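Local structure of cystalysin (Treponema denticola, 1C7O) at residues A[65-70]-A[269-274]; A[92-97]-A[245-250]; A[96-101]-A[231-236]. The protein is a two-subunit member of the aminotransferase class I and II family, whose members bind a pyridoxal-phosphate cofactor in a fold-type I architecture. All blocks are in the same frame, centred on the assembly; numbering follows the deposited sequence.

Contact 1. Residues A[65-70]-A[269-274]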
ATOM      1  N   THR A  65       5.500   6.489  -8.761  1.00 19.50           N
ATOM      2  CA  THR A  65       4.482   7.398  -9.262  1.00 19.79           C
ATOM      3  C   THR A  65       3.679   8.076  -8.169  1.00 20.44           C
ATOM      4  O   THR A  65       3.429   7.497  -7.110  1.00 21.40           O
ATOM      5  CB  THR A  65       3.471   6.663 -10.181  1.00 22.53           C
ATOM      6  OG1 THR A  65       4.169   5.819 -11.108  1.00 21.92           O
ATOM      7  CG2 THR A  65       2.644   7.673 -10.964  1.00 21.20           C
ATOM      8  N   GLY A  66       3.269   9.311  -8.451  1.00 20.58           N
ATOM      9  CA  GLY A  66       2.471  10.087  -7.526  1.00 19.80           C
ATOM     10  C   GLY A  66       1.303  10.655  -8.309  1.00 21.32           C
ATOM     11  O   GLY A  66       1.258  10.485  -9.524  1.00 18.90           O
ATOM     12  N   PRO A  67       0.345  11.339  -7.656  1.00 22.71           N
ATOM     13  CA  PRO A  67      -0.825  11.921  -8.328  1.00 22.19           C
ATOM     14  C   PRO A  67      -0.526  13.134  -9.209  1.00 23.68           C
ATOM     15  O   PRO A  67       0.221  14.026  -8.813  1.00 25.09           O
ATOM     16  CB  PRO A  67      -1.725  12.290  -7.162  1.00 20.29           C
ATOM     17  CG  PRO A  67      -0.729  12.736  -6.137  1.00 20.88           C
ATOM     18  CD  PRO A  67       0.318  11.651  -6.213  1.00 20.59           C
ATOM     19  N   THR A  68      -1.119  13.170 -10.400  1.00 24.85           N
ATOM     20  CA  THR A  68      -0.932  14.299 -11.315  1.00 24.98           C
ATOM     21  C   THR A  68      -1.976  15.372 -11.006  1.00 25.72           C
ATOM     22  O   THR A  68      -2.925  15.126 -10.267  1.00 25.26           O
ATOM     23  CB  THR A  68      -1.097  13.882 -12.798  1.00 23.04           C
ATOM     24  OG1 THR A  68      -2.388  13.292 -12.995  1.00 22.33           O
ATOM     25  CG2 THR A  68      -0.029  12.893 -13.192  1.00 22.48           C
ATOM     26  N   GLU A  69      -1.795  16.562 -11.567  1.00 27.70           N
ATOM     27  CA  GLU A  69      -2.743  17.644 -11.339  1.00 28.12           C
ATOM     28  C   GLU A  69      -4.081  17.292 -11.960  1.00 27.09           C
ATOM     29  O   GLU A  69      -5.135  17.627 -11.422  1.00 28.39           O
ATOM     30  CB  GLU A  69      -2.212  18.955 -11.918  1.00 30.01           C
ATOM     31  CG  GLU A  69      -1.118  19.576 -11.065  1.00 35.11           C
ATOM     32  CD  GLU A  69      -1.543  19.724  -9.611  1.00 38.75           C
ATOM     33  OE1 GLU A  69      -2.525  20.458  -9.354  1.00 41.54           O
ATOM     34  OE2 GLU A  69      -0.903  19.102  -8.729  1.00 39.99           O
ATOM     35  N   GLU A  70      -4.029  16.605 -13.094  1.00 25.47           N
ATOM     36  CA  GLU A  70      -5.232  16.183 -13.784  1.00 23.73           C
ATOM     37  C   GLU A  70      -5.975  15.193 -12.898  1.00 23.95           C
ATOM     38  O   GLU A  70      -7.213  15.167 -12.864  1.00 20.73           O
ATOM     39  CB  GLU A  70      -4.868  15.512 -15.107  1.00 25.32           C
ATOM     40  CG  GLU A  70      -6.058  14.949 -15.843  1.00 26.48           C
ATOM     41  CD  GLU A  70      -7.129  15.987 -16.089  1.00 26.42           C
ATOM     42  OE1 GLU A  70      -8.245  15.591 -16.477  1.00 26.27           O
ATOM     43  OE2 GLU A  70      -6.854  17.193 -15.900  1.00 27.75           O
ATOM     44  N   SER A 269       2.773   3.646   6.835  1.00 33.36           N
ATOM     45  CA  SER A 269       2.689   3.074   5.505  1.00 33.83           C
ATOM     46  C   SER A 269       3.422   3.861   4.423  1.00 33.46           C
ATOM     47  O   SER A 269       3.906   3.283   3.450  1.00 35.95           O
ATOM     48  CB  SER A 269       1.225   2.900   5.118  1.00 32.80           C
ATOM     49  OG  SER A 269       0.500   4.077   5.401  1.00 33.03           O
ATOM     50  N   GLY A 270       3.510   5.175   4.585  1.00 32.77           N
ATOM     51  CA  GLY A 270       4.183   5.987   3.585  1.00 31.72           C
ATOM     52  C   GLY A 270       3.277   6.313   2.408  1.00 31.97           C
ATOM     53  O   GLY A 270       2.146   5.831   2.335  1.00 30.98           O
ATOM     54  N   MET A 271       3.775   7.131   1.487  1.00 31.32           N
ATOM     55  CA  MET A 271       3.012   7.530   0.311  1.00 31.67           C
ATOM     56  C   MET A 271       2.832   6.363  -0.653  1.00 30.73           C
ATOM     57  O   MET A 271       3.748   5.564  -0.850  1.00 32.03           O
ATOM     58  CB  MET A 271       3.729   8.672  -0.415  1.00 34.51           C
ATOM     59  CG  MET A 271       2.940   9.278  -1.569  1.00 37.11           C
ATOM     60  SD  MET A 271       3.971  10.272  -2.682  1.00 43.29           S
ATOM     61  CE  MET A 271       3.627   9.506  -4.280  1.00 40.42           C
ATOM     62  N   PRO A 272       1.644   6.242  -1.263  1.00 28.49           N
ATOM     63  CA  PRO A 272       1.388   5.156  -2.210  1.00 27.65           C
ATOM     64  C   PRO A 272       2.056   5.525  -3.532  1.00 26.61           C
ATOM     65  O   PRO A 272       1.905   6.652  -4.001  1.00 26.18           O
ATOM     66  CB  PRO A 272      -0.142   5.144  -2.343  1.00 27.45           C
ATOM     67  CG  PRO A 272      -0.628   5.908  -1.135  1.00 28.67           C
ATOM     68  CD  PRO A 272       0.405   6.987  -0.985  1.00 28.16           C
ATOM     69  N   PHE A 273       2.791   4.589  -4.122  1.00 26.17           N
ATOM     70  CA  PHE A 273       3.468   4.837  -5.394  1.00 26.40           C
ATOM     71  C   PHE A 273       2.823   4.036  -6.521  1.00 26.63           C
ATOM     72  O   PHE A 273       3.242   4.115  -7.675  1.00 26.84           O
ATOM     73  CB  PHE A 273       4.941   4.445  -5.299  1.00 25.19           C
ATOM     74  CG  PHE A 273       5.710   5.213  -4.268  1.00 26.86           C
ATOM     75  CD1 PHE A 273       6.408   4.548  -3.270  1.00 26.10           C
ATOM     76  CD2 PHE A 273       5.755   6.605  -4.302  1.00 27.63           C
ATOM     77  CE1 PHE A 273       7.138   5.251  -2.316  1.00 27.93           C
ATOM     78  CE2 PHE A 273       6.485   7.321  -3.350  1.00 27.99           C
ATOM     79  CZ  PHE A 273       7.176   6.643  -2.355  1.00 27.54           C
ATOM     80  N   THR A 274       1.806   3.257  -6.175  1.00 28.33           N
ATOM     81  CA  THR A 274       1.108   2.417  -7.138  1.00 30.19           C
ATOM     82  C   THR A 274       0.565   3.203  -8.335  1.00 29.11           C
ATOM     83  O   THR A 274      -0.508   3.811  -8.273  1.00 30.55           O
ATOM     84  CB  THR A 274      -0.034   1.638  -6.443  1.00 29.95           C
ATOM     85  OG1 THR A 274      -0.890   1.044  -7.431  1.00 35.02           O
ATOM     86  CG2 THR A 274      -0.836   2.561  -5.556  1.00 30.72           C
TER
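Met271 lays its terminal methyl over the backbone of Thr65 and Gly66, CE lying 3.5 Å from Gly66 CA and at the same distance from Thr65 O. CG stands anti to the backbone N (chi1 -173°) and the chain runs on extended until it bends at its last torsion, which turns CE in against the opposing loop. Because Gly66 has no side chain, the methyl can settle directly on its CA; Pro67 adds a looser apolar touch, CD being 4.4 Å from Met271 CE. The other half of the contact is backbone-led. Thr65 O receives a CA-H...O approach from Phe273 CA at 3.2 Å, with an angle of 149° at the hydrogen, and the same carbonyl oxygen lies in the plane of the Phe273 ring at its edge, 3.8 Å from CD2. Over the centre of that ring, 3.6 Å above its plane, sits Met271 O from the ring's own segment. A single weak hydrogen bond, Thr65 N to Phe273 O at 3.5 Å, joins the two segments, and Thr65 CB rests beside the same acceptor. The hydroxyl of Thr65 is turned to Gly63 O instead. In this fold-type I protein the contact ties the entry of helix 69-83, N-capped by Thr68, to the linker between helices 255-268 and 275-287, where Thr274 takes the N-cap position of the second helix. It also lies against the second subunit: Gly66 makes backbone hydrogen bonds to it, and Leu17 of that subunit packs on both Met271 and Phe273. Phe273 further meets the ring of Tyr64 edge-to-face and touches a bound PPG, not the copy whose phosphate meets Gly97 and Val98.

Contact 2. Residues A[92-97]-A[245-250]. With PPG ((2E,3E)-4-(2-aminoethoxy)-2-[({3-hydroxy-2-methyl-5-[(phosphonooxy)methyl]pyridin-4-yl}methyl)imino]but-3-enoic acid), chain I.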
ATOM      1  N   ILE A  92      -6.572  16.943  -0.776  1.00 22.62           N
ATOM      2  CA  ILE A  92      -6.418  15.530  -1.091  1.00 22.26           C
ATOM      3  C   ILE A  92      -5.133  14.862  -0.630  1.00 23.56           C
ATOM      4  O   ILE A  92      -4.045  15.222  -1.064  1.00 26.17           O
ATOM      5  CB  ILE A  92      -6.546  15.296  -2.607  1.00 20.63           C
ATOM      6  CG1 ILE A  92      -7.790  15.991  -3.143  1.00 18.92           C
ATOM      7  CG2 ILE A  92      -6.647  13.815  -2.894  1.00 20.55           C
ATOM      8  CD1 ILE A  92      -7.857  15.998  -4.649  1.00 23.18           C
ATOM      9  N   ILE A  93      -5.273  13.874   0.241  1.00 21.93           N
ATOM     10  CA  ILE A  93      -4.138  13.125   0.739  1.00 22.16           C
ATOM     11  C   ILE A  93      -4.404  11.668   0.391  1.00 23.29           C
ATOM     12  O   ILE A  93      -5.475  11.131   0.689  1.00 25.14           O
ATOM     13  CB  ILE A  93      -3.997  13.263   2.262  1.00 22.01           C
ATOM     14  CG1 ILE A  93      -3.731  14.722   2.627  1.00 21.99           C
ATOM     15  CG2 ILE A  93      -2.890  12.350   2.758  1.00 20.56           C
ATOM     16  CD1 ILE A  93      -2.492  15.316   1.962  1.00 20.59           C
ATOM     17  N   ASN A  94      -3.438  11.020  -0.243  1.00 23.12           N
ATOM     18  CA  ASN A  94      -3.635   9.637  -0.627  1.00 22.49           C
ATOM     19  C   ASN A  94      -3.034   8.616   0.318  1.00 21.72           C
ATOM     20  O   ASN A  94      -2.005   8.857   0.950  1.00 21.83           O
ATOM     21  CB  ASN A  94      -3.104   9.420  -2.036  1.00 21.20           C
ATOM     22  CG  ASN A  94      -3.789  10.305  -3.042  1.00 22.72           C
ATOM     23  OD1 ASN A  94      -3.197  11.242  -3.563  1.00 23.02           O
ATOM     24  ND2 ASN A  94      -5.060  10.020  -3.309  1.00 25.40           N
ATOM     25  N   THR A  95      -3.707   7.474   0.404  1.00 20.65           N
ATOM     26  CA  THR A  95      -3.289   6.361   1.242  1.00 20.26           C
ATOM     27  C   THR A  95      -3.687   5.097   0.490  1.00 20.06           C
ATOM     28  O   THR A  95      -4.553   5.145  -0.390  1.00 17.98           O
ATOM     29  CB  THR A  95      -4.007   6.374   2.611  1.00 19.73           C
ATOM     30  OG1 THR A  95      -5.414   6.181   2.418  1.00 21.62           O
ATOM     31  CG2 THR A  95      -3.784   7.696   3.317  1.00 19.03           C
ATOM     32  N   ALA A  96      -3.057   3.976   0.830  1.00 20.30           N
ATOM     33  CA  ALA A  96      -3.354   2.707   0.177  1.00 21.21           C
ATOM     34  C   ALA A  96      -4.798   2.296   0.416  1.00 22.49           C
ATOM     35  O   ALA A  96      -5.487   1.876  -0.513  1.00 26.57           O
ATOM     36  CB  ALA A  96      -2.426   1.634   0.675  1.00 20.69           C
ATOM     37  N   GLY A  97      -5.253   2.412   1.656  1.00 20.75           N
ATOM     38  CA  GLY A  97      -6.624   2.051   1.971  1.00 21.04           C
ATOM     39  C   GLY A  97      -7.285   2.992   2.966  1.00 21.66           C
ATOM     40  O   GLY A  97      -6.620   3.843   3.574  1.00 21.49           O
ATOM     41  N   MET A 245      -7.050  -2.132  -6.340  1.00 30.98           N
ATOM     42  CA  MET A 245      -6.203  -1.153  -7.027  1.00 35.93           C
ATOM     43  C   MET A 245      -5.535  -0.220  -6.018  1.00 38.39           C
ATOM     44  O   MET A 245      -4.689   0.612  -6.367  1.00 38.98           O
ATOM     45  CB  MET A 245      -7.009  -0.351  -8.047  1.00 35.65           C
ATOM     46  CG  MET A 245      -7.289  -1.132  -9.330  1.00 36.51           C
ATOM     47  SD  MET A 245      -5.794  -1.601 -10.268  1.00 37.17           S
ATOM     48  CE  MET A 245      -5.909  -0.563 -11.682  1.00 28.26           C
ATOM     49  N   GLY A 246      -5.925  -0.387  -4.759  1.00 41.16           N
ATOM     50  CA  GLY A 246      -5.370   0.387  -3.660  1.00 42.04           C
ATOM     51  C   GLY A 246      -5.100   1.869  -3.844  1.00 42.62           C
ATOM     52  O   GLY A 246      -3.946   2.278  -4.015  1.00 44.02           O
ATOM     53  N   MET A 247      -6.153   2.680  -3.805  1.00 40.36           N
ATOM     54  CA  MET A 247      -5.981   4.117  -3.922  1.00 38.20           C
ATOM     55  C   MET A 247      -7.095   4.860  -3.224  1.00 37.01           C
ATOM     56  O   MET A 247      -8.224   4.875  -3.694  1.00 39.03           O
ATOM     57  CB  MET A 247      -5.925   4.560  -5.378  1.00 37.50           C
ATOM     58  CG  MET A 247      -5.558   6.035  -5.514  1.00 36.84           C
ATOM     59  SD  MET A 247      -4.123   6.438  -4.476  1.00 38.49           S
ATOM     60  CE  MET A 247      -2.785   5.874  -5.527  1.00 36.78           C
ATOM     61  N   SER A 248      -6.772   5.476  -2.095  1.00 34.51           N
ATOM     62  CA  SER A 248      -7.763   6.230  -1.346  1.00 31.93           C
ATOM     63  C   SER A 248      -7.533   7.723  -1.504  1.00 30.54           C
ATOM     64  O   SER A 248      -6.423   8.161  -1.815  1.00 29.82           O
ATOM     65  CB  SER A 248      -7.703   5.871   0.141  1.00 32.59           C
ATOM     66  OG  SER A 248      -8.108   4.536   0.365  1.00 33.54           O
ATOM     67  N   ASN A 249      -8.597   8.496  -1.297  1.00 28.19           N
ATOM     68  CA  ASN A 249      -8.524   9.951  -1.381  1.00 26.13           C
ATOM     69  C   ASN A 249      -9.072  10.517  -0.075  1.00 25.14           C
ATOM     70  O   ASN A 249     -10.267  10.780   0.039  1.00 25.56           O
ATOM     71  CB  ASN A 249      -9.346  10.468  -2.567  1.00 24.29           C
ATOM     72  CG  ASN A 249      -8.794  10.018  -3.907  1.00 24.26           C
ATOM     73  OD1 ASN A 249      -7.642  10.302  -4.247  1.00 25.92           O
ATOM     74  ND2 ASN A 249      -9.614   9.311  -4.678  1.00 23.12           N
ATOM     75  N   ILE A 250      -8.205  10.681   0.919  1.00 23.57           N
ATOM     76  CA  ILE A 250      -8.638  11.215   2.202  1.00 23.91           C
ATOM     77  C   ILE A 250      -8.682  12.729   2.068  1.00 23.97           C
ATOM     78  O   ILE A 250      -7.671  13.359   1.769  1.00 25.16           O
ATOM     79  CB  ILE A 250      -7.667  10.829   3.342  1.00 24.51           C
ATOM     80  CG1 ILE A 250      -7.233   9.366   3.199  1.00 23.32           C
ATOM     81  CG2 ILE A 250      -8.352  11.021   4.691  1.00 24.37           C
ATOM     82  CD1 ILE A 250      -8.378   8.381   3.169  1.00 20.51           C
TER
HETATM   83  N1  PPG I1500     -14.759   1.316   5.584  1.00 35.52           N
HETATM   84  C2  PPG I1500     -16.021   0.736   5.569  1.00 36.15           C
HETATM   85  C2A PPG I1500     -17.071   1.464   6.342  1.00 35.08           C
HETATM   86  C3  PPG I1500     -16.189  -0.488   4.775  1.00 37.22           C
HETATM   87  O3  PPG I1500     -17.474  -0.992   4.839  1.00 38.68           O
HETATM   88  C4  PPG I1500     -15.109  -1.034   4.064  1.00 38.19           C
HETATM   89  C4A PPG I1500     -15.297  -2.407   3.412  1.00 41.10           C
HETATM   90  C5  PPG I1500     -13.777  -0.314   4.163  1.00 37.45           C
HETATM   91  C6  PPG I1500     -13.679   0.841   4.931  1.00 35.32           C
HETATM   92  C5A PPG I1500     -12.474  -0.885   3.476  1.00 35.86           C
HETATM   93  OP4 PPG I1500     -11.717   0.153   2.823  1.00 35.94           O
HETATM   94  P   PPG I1500     -10.234  -0.161   2.261  1.00 35.82           P
HETATM   95  OP1 PPG I1500      -9.402  -0.436   3.456  1.00 33.45           O
HETATM   96  OP2 PPG I1500      -9.791   1.093   1.486  1.00 34.77           O
HETATM   97  OP3 PPG I1500     -10.381  -1.300   1.324  1.00 37.69           O
HETATM   98  N4A PPG I1500     -15.074  -3.477   4.358  1.00 42.11           N
HETATM   99  CAI PPG I1500     -15.328  -4.862   3.922  1.00 40.37           C
HETATM  100  CBC PPG I1500     -16.592  -5.532   4.371  1.00 37.29           C
HETATM  101  O2B PPG I1500     -16.879  -6.859   4.034  1.00 35.68           O
HETATM  102  O3B PPG I1500     -17.451  -4.858   5.086  1.00 35.50           O
HETATM  103  CBI PPG I1500     -14.417  -5.516   3.023  1.00 44.44           C
HETATM  104  CGI PPG I1500     -13.546  -6.539   3.485  1.00 47.89           C
HETATM  105  OET PPG I1500     -12.482  -6.286   4.445  1.00 50.57           O
HETATM  106  CEI PPG I1500     -11.635  -7.529   4.454  1.00 51.27           C
HETATM  107  CFI PPG I1500     -10.973  -7.722   3.071  1.00 50.86           C
HETATM  108  NI  PPG I1500     -10.211  -8.928   2.990  1.00 50.78           N
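Ile93 and Ile250 form the firm end of this contact, an antiparallel hydrogen-bonded pair in the large mixed sheet of the fold-type I domain, where strand 92-95, outermost within this chain, runs against strand 248-252. Ile93 N binds Ile250 O at 2.9 Å, and Ile250 N returns a bond to Ile93 O at 2.8 Å. Both side chains lie on the face shared with Thr95 and Ser248, Ile250 CG1 being packed over Ile93 O. On the other face the amide of Asn94 does the work. With CG beside its own backbone N (chi1 -59°), ND2 swings across to Ser248 O at 2.7 Å in a nearly straight bond (167°), the acceptor lying close to the Asn94 amide plane. The same nitrogen reaches Asn249 OD1 only weakly; the two side chains run side by side with their amide planes 73° apart, and OD1 has a further partner in the hydroxyl of Tyr71, from helix 69-83. Met247 SD sits beside the Asn94 side chain as well. Towards Ala96 the pairing slackens. Ser248 N still binds Thr95 O at 2.8 Å, but beyond it Ala96 O faces Met247 N at 3.5 Å with an angle too poor for a hydrogen bond, and Ala96 is exposed to solvent while Gly246, at positive phi, is partly so. Between these two regimes Thr95 OG1 abuts Ser248 CB and reaches forward to Gly97 O, a bond within its own segment that comes from above the carbonyl plane. The chain turns there from strand into helix 98-109, and Gly97 CA comes to 3.3 Å from the phosphate oxygen OP2 of PPG.

Contact 3. Residues A[96-101]-A[231-236]. With PPG ((2E,3E)-4-(2-aminoethoxy)-2-[({3-hydroxy-2-methyl-5-[(phosphonooxy)methyl]pyridin-4-yl}methyl)imino]but-3-enoic acid), chain I.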
ATOM      1  N   ALA A  96      -3.057   3.976   0.830  1.00 20.30           N
ATOM      2  CA  ALA A  96      -3.354   2.707   0.177  1.00 21.21           C
ATOM      3  C   ALA A  96      -4.798   2.296   0.416  1.00 22.49           C
ATOM      4  O   ALA A  96      -5.487   1.876  -0.513  1.00 26.57           O
ATOM      5  CB  ALA A  96      -2.426   1.634   0.675  1.00 20.69           C
ATOM      6  N   GLY A  97      -5.253   2.412   1.656  1.00 20.75           N
ATOM      7  CA  GLY A  97      -6.624   2.051   1.971  1.00 21.04           C
ATOM      8  C   GLY A  97      -7.285   2.992   2.966  1.00 21.66           C
ATOM      9  O   GLY A  97      -6.620   3.843   3.574  1.00 21.49           O
ATOM     10  N   VAL A  98      -8.596   2.845   3.127  1.00 20.00           N
ATOM     11  CA  VAL A  98      -9.350   3.675   4.056  1.00 19.82           C
ATOM     12  C   VAL A  98      -9.149   3.200   5.502  1.00 19.33           C
ATOM     13  O   VAL A  98      -9.059   4.018   6.419  1.00 19.47           O
ATOM     14  CB  VAL A  98     -10.869   3.690   3.687  1.00 21.48           C
ATOM     15  CG1 VAL A  98     -11.679   4.394   4.773  1.00 17.19           C
ATOM     16  CG2 VAL A  98     -11.067   4.414   2.360  1.00 18.00           C
ATOM     17  N   VAL A  99      -9.065   1.888   5.708  1.00 18.36           N
ATOM     18  CA  VAL A  99      -8.844   1.353   7.052  1.00 20.24           C
ATOM     19  C   VAL A  99      -7.460   1.789   7.576  1.00 20.79           C
ATOM     20  O   VAL A  99      -7.326   2.226   8.727  1.00 20.37           O
ATOM     21  CB  VAL A  99      -8.980  -0.206   7.085  1.00 20.27           C
ATOM     22  CG1 VAL A  99      -8.440  -0.757   8.394  1.00 18.24           C
ATOM     23  CG2 VAL A  99     -10.457  -0.598   6.963  1.00 18.08           C
ATOM     24  N   PRO A 100      -6.413   1.673   6.744  1.00 19.99           N
ATOM     25  CA  PRO A 100      -5.091   2.099   7.224  1.00 19.69           C
ATOM     26  C   PRO A 100      -5.156   3.601   7.561  1.00 20.42           C
ATOM     27  O   PRO A 100      -4.556   4.065   8.534  1.00 17.25           O
ATOM     28  CB  PRO A 100      -4.180   1.813   6.030  1.00 19.12           C
ATOM     29  CG  PRO A 100      -4.856   0.631   5.359  1.00 20.07           C
ATOM     30  CD  PRO A 100      -6.320   1.021   5.423  1.00 20.82           C
ATOM     31  N   ALA A 101      -5.895   4.352   6.745  1.00 20.57           N
ATOM     32  CA  ALA A 101      -6.060   5.782   6.972  1.00 21.54           C
ATOM     33  C   ALA A 101      -6.754   6.000   8.322  1.00 23.15           C
ATOM     34  O   ALA A 101      -6.398   6.913   9.064  1.00 24.20           O
ATOM     35  CB  ALA A 101      -6.887   6.399   5.853  1.00 21.22           C
ATOM     36  N   ILE A 231     -11.978  14.948   9.031  1.00 30.96           N
ATOM     37  CA  ILE A 231     -11.203  14.152   8.089  1.00 28.34           C
ATOM     38  C   ILE A 231     -12.233  13.259   7.430  1.00 27.08           C
ATOM     39  O   ILE A 231     -12.903  12.491   8.115  1.00 27.56           O
ATOM     40  CB  ILE A 231     -10.201  13.242   8.799  1.00 28.98           C
ATOM     41  CG1 ILE A 231      -9.193  14.072   9.587  1.00 28.77           C
ATOM     42  CG2 ILE A 231      -9.490  12.375   7.783  1.00 30.59           C
ATOM     43  CD1 ILE A 231      -8.296  13.234  10.474  1.00 27.46           C
ATOM     44  N   THR A 232     -12.372  13.360   6.112  1.00 26.41           N
ATOM     45  CA  THR A 232     -13.338  12.538   5.388  1.00 24.68           C
ATOM     46  C   THR A 232     -12.639  11.452   4.570  1.00 24.89           C
ATOM     47  O   THR A 232     -11.852  11.755   3.679  1.00 26.99           O
ATOM     48  CB  THR A 232     -14.191  13.394   4.433  1.00 24.21           C
ATOM     49  OG1 THR A 232     -14.873  14.411   5.179  1.00 26.11           O
ATOM     50  CG2 THR A 232     -15.213  12.530   3.712  1.00 22.42           C
ATOM     51  N   PHE A 233     -12.929  10.190   4.865  1.00 22.02           N
ATOM     52  CA  PHE A 233     -12.315   9.092   4.133  1.00 21.13           C
ATOM     53  C   PHE A 233     -13.125   8.701   2.897  1.00 23.19           C
ATOM     54  O   PHE A 233     -14.279   8.258   3.009  1.00 23.46           O
ATOM     55  CB  PHE A 233     -12.173   7.866   5.036  1.00 20.56           C
ATOM     56  CG  PHE A 233     -11.482   8.140   6.342  1.00 20.42           C
ATOM     57  CD1 PHE A 233     -12.215   8.267   7.514  1.00 20.66           C
ATOM     58  CD2 PHE A 233     -10.096   8.240   6.405  1.00 21.09           C
ATOM     59  CE1 PHE A 233     -11.586   8.485   8.731  1.00 19.24           C
ATOM     60  CE2 PHE A 233      -9.452   8.459   7.623  1.00 21.50           C
ATOM     61  CZ  PHE A 233     -10.203   8.581   8.789  1.00 22.24           C
ATOM     62  N   THR A 234     -12.543   8.867   1.714  1.00 22.19           N
ATOM     63  CA  THR A 234     -13.255   8.479   0.508  1.00 23.40           C
ATOM     64  C   THR A 234     -12.366   7.605  -0.358  1.00 24.54           C
ATOM     65  O   THR A 234     -11.150   7.591  -0.186  1.00 24.73           O
ATOM     66  CB  THR A 234     -13.683   9.682  -0.323  1.00 23.33           C
ATOM     67  OG1 THR A 234     -12.547  10.216  -1.013  1.00 24.62           O
ATOM     68  CG2 THR A 234     -14.295  10.740   0.570  1.00 24.29           C
ATOM     69  N   ALA A 235     -12.983   6.879  -1.287  1.00 24.34           N
ATOM     70  CA  ALA A 235     -12.256   6.005  -2.195  1.00 23.59           C
ATOM     71  C   ALA A 235     -13.146   5.562  -3.351  1.00 23.27           C
ATOM     72  O   ALA A 235     -14.372   5.604  -3.257  1.00 26.88           O
ATOM     73  CB  ALA A 235     -11.747   4.787  -1.439  1.00 23.87           C
ATOM     74  N   PRO A 236     -12.540   5.146  -4.471  1.00 22.12           N
ATOM     75  CA  PRO A 236     -13.334   4.696  -5.616  1.00 22.00           C
ATOM     76  C   PRO A 236     -13.507   3.169  -5.550  1.00 21.48           C
ATOM     77  O   PRO A 236     -14.256   2.574  -6.314  1.00 21.57           O
ATOM     78  CB  PRO A 236     -12.477   5.127  -6.798  1.00 22.09           C
ATOM     79  CG  PRO A 236     -11.089   4.837  -6.290  1.00 19.72           C
ATOM     80  CD  PRO A 236     -11.130   5.362  -4.861  1.00 21.79           C
TER
HETATM   81  N1  PPG I1500     -14.759   1.316   5.584  1.00 35.52           N
HETATM   82  C2  PPG I1500     -16.021   0.736   5.569  1.00 36.15           C
HETATM   83  C2A PPG I1500     -17.071   1.464   6.342  1.00 35.08           C
HETATM   84  C3  PPG I1500     -16.189  -0.488   4.775  1.00 37.22           C
HETATM   85  O3  PPG I1500     -17.474  -0.992   4.839  1.00 38.68           O
HETATM   86  C4  PPG I1500     -15.109  -1.034   4.064  1.00 38.19           C
HETATM   87  C4A PPG I1500     -15.297  -2.407   3.412  1.00 41.10           C
HETATM   88  C5  PPG I1500     -13.777  -0.314   4.163  1.00 37.45           C
HETATM   89  C6  PPG I1500     -13.679   0.841   4.931  1.00 35.32           C
HETATM   90  C5A PPG I1500     -12.474  -0.885   3.476  1.00 35.86           C
HETATM   91  OP4 PPG I1500     -11.717   0.153   2.823  1.00 35.94           O
HETATM   92  P   PPG I1500     -10.234  -0.161   2.261  1.00 35.82           P
HETATM   93  OP1 PPG I1500      -9.402  -0.436   3.456  1.00 33.45           O
HETATM   94  OP2 PPG I1500      -9.791   1.093   1.486  1.00 34.77           O
HETATM   95  OP3 PPG I1500     -10.381  -1.300   1.324  1.00 37.69           O
HETATM   96  N4A PPG I1500     -15.074  -3.477   4.358  1.00 42.11           N
HETATM   97  CAI PPG I1500     -15.328  -4.862   3.922  1.00 40.37           C
HETATM   98  CBC PPG I1500     -16.592  -5.532   4.371  1.00 37.29           C
HETATM   99  O2B PPG I1500     -16.879  -6.859   4.034  1.00 35.68           O
HETATM  100  O3B PPG I1500     -17.451  -4.858   5.086  1.00 35.50           O
HETATM  101  CBI PPG I1500     -14.417  -5.516   3.023  1.00 44.44           C
HETATM  102  CGI PPG I1500     -13.546  -6.539   3.485  1.00 47.89           C
HETATM  103  OET PPG I1500     -12.482  -6.286   4.445  1.00 50.57           O
HETATM  104  CEI PPG I1500     -11.635  -7.529   4.454  1.00 51.27           C
HETATM  105  CFI PPG I1500     -10.973  -7.722   3.071  1.00 50.86           C
HETATM  106  NI  PPG I1500     -10.211  -8.928   2.990  1.00 50.78           N
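Val98, at the start of helix 98-109, spreads its two methyls over Phe233 and Ala235. CG1, anti to the backbone N (chi1 172°), presses on Phe233 CB at 3.5 Å, while CG2 is directed to Ala235 CB, 3.9 Å away. The valine and phenylalanine side chains cross obliquely, leaving the ring to continue past Val98 towards Ala101 one turn on. There CE2 of Phe233 lies 3.7 Å from Ala101 CB and equally near Ala101 O. The contact has no hydrogen bond across it; the ring's neighbours are mostly hydrocarbon, with Ala101 O beside CE2; Ile231 CG2 of its own strand lies 3.8 Å above one face, offset towards the rim. The same helix start has a polar side: Val98 N gives PPG OP2 an almost straight bond of 2.7 Å (171°), and Val99 N gives OP1 a longer one of 3.3 Å. The phosphate is thus gripped by main-chain N-H groups at a helix N-terminus, a phosphate cup as in other fold-type I relatives, and the helix dipole would probably help to offset its charge. Beyond the two segments, Val98 also packs on Asp203 and on Ser248 of strand 248-252, and Phe233 also touches Trp201 of strand 199-203, Ile250 of strand 248-252 and Val102 and Ala105 of helix 98-109, which lies against this face of the sheet.

Contacts 2 and 3 are buried and share Ala96 and Gly97, where strand 92-95 passes into helix 98-109; strands 248-252 and 230-234 are neighbours in one sheet, their backbone pairing supplemented by a probable hydrogen bond between Thr234 OG1 and Asn249 O. Contact 2 is chiefly polar, a strand ladder reinforced by an asparagine amide, whereas contact 3 is apolar helix-on-sheet packing, while the N-H groups of Val98 and Val99 turn to PPG. Contact 1 is only partly buried, lies farther from the chain centre and joins loops at the subunit interface. Contacts 2 and 3 are both nested in the chain loop it closes, and its Pro272 packs against Asn94, Thr95 and Ala96.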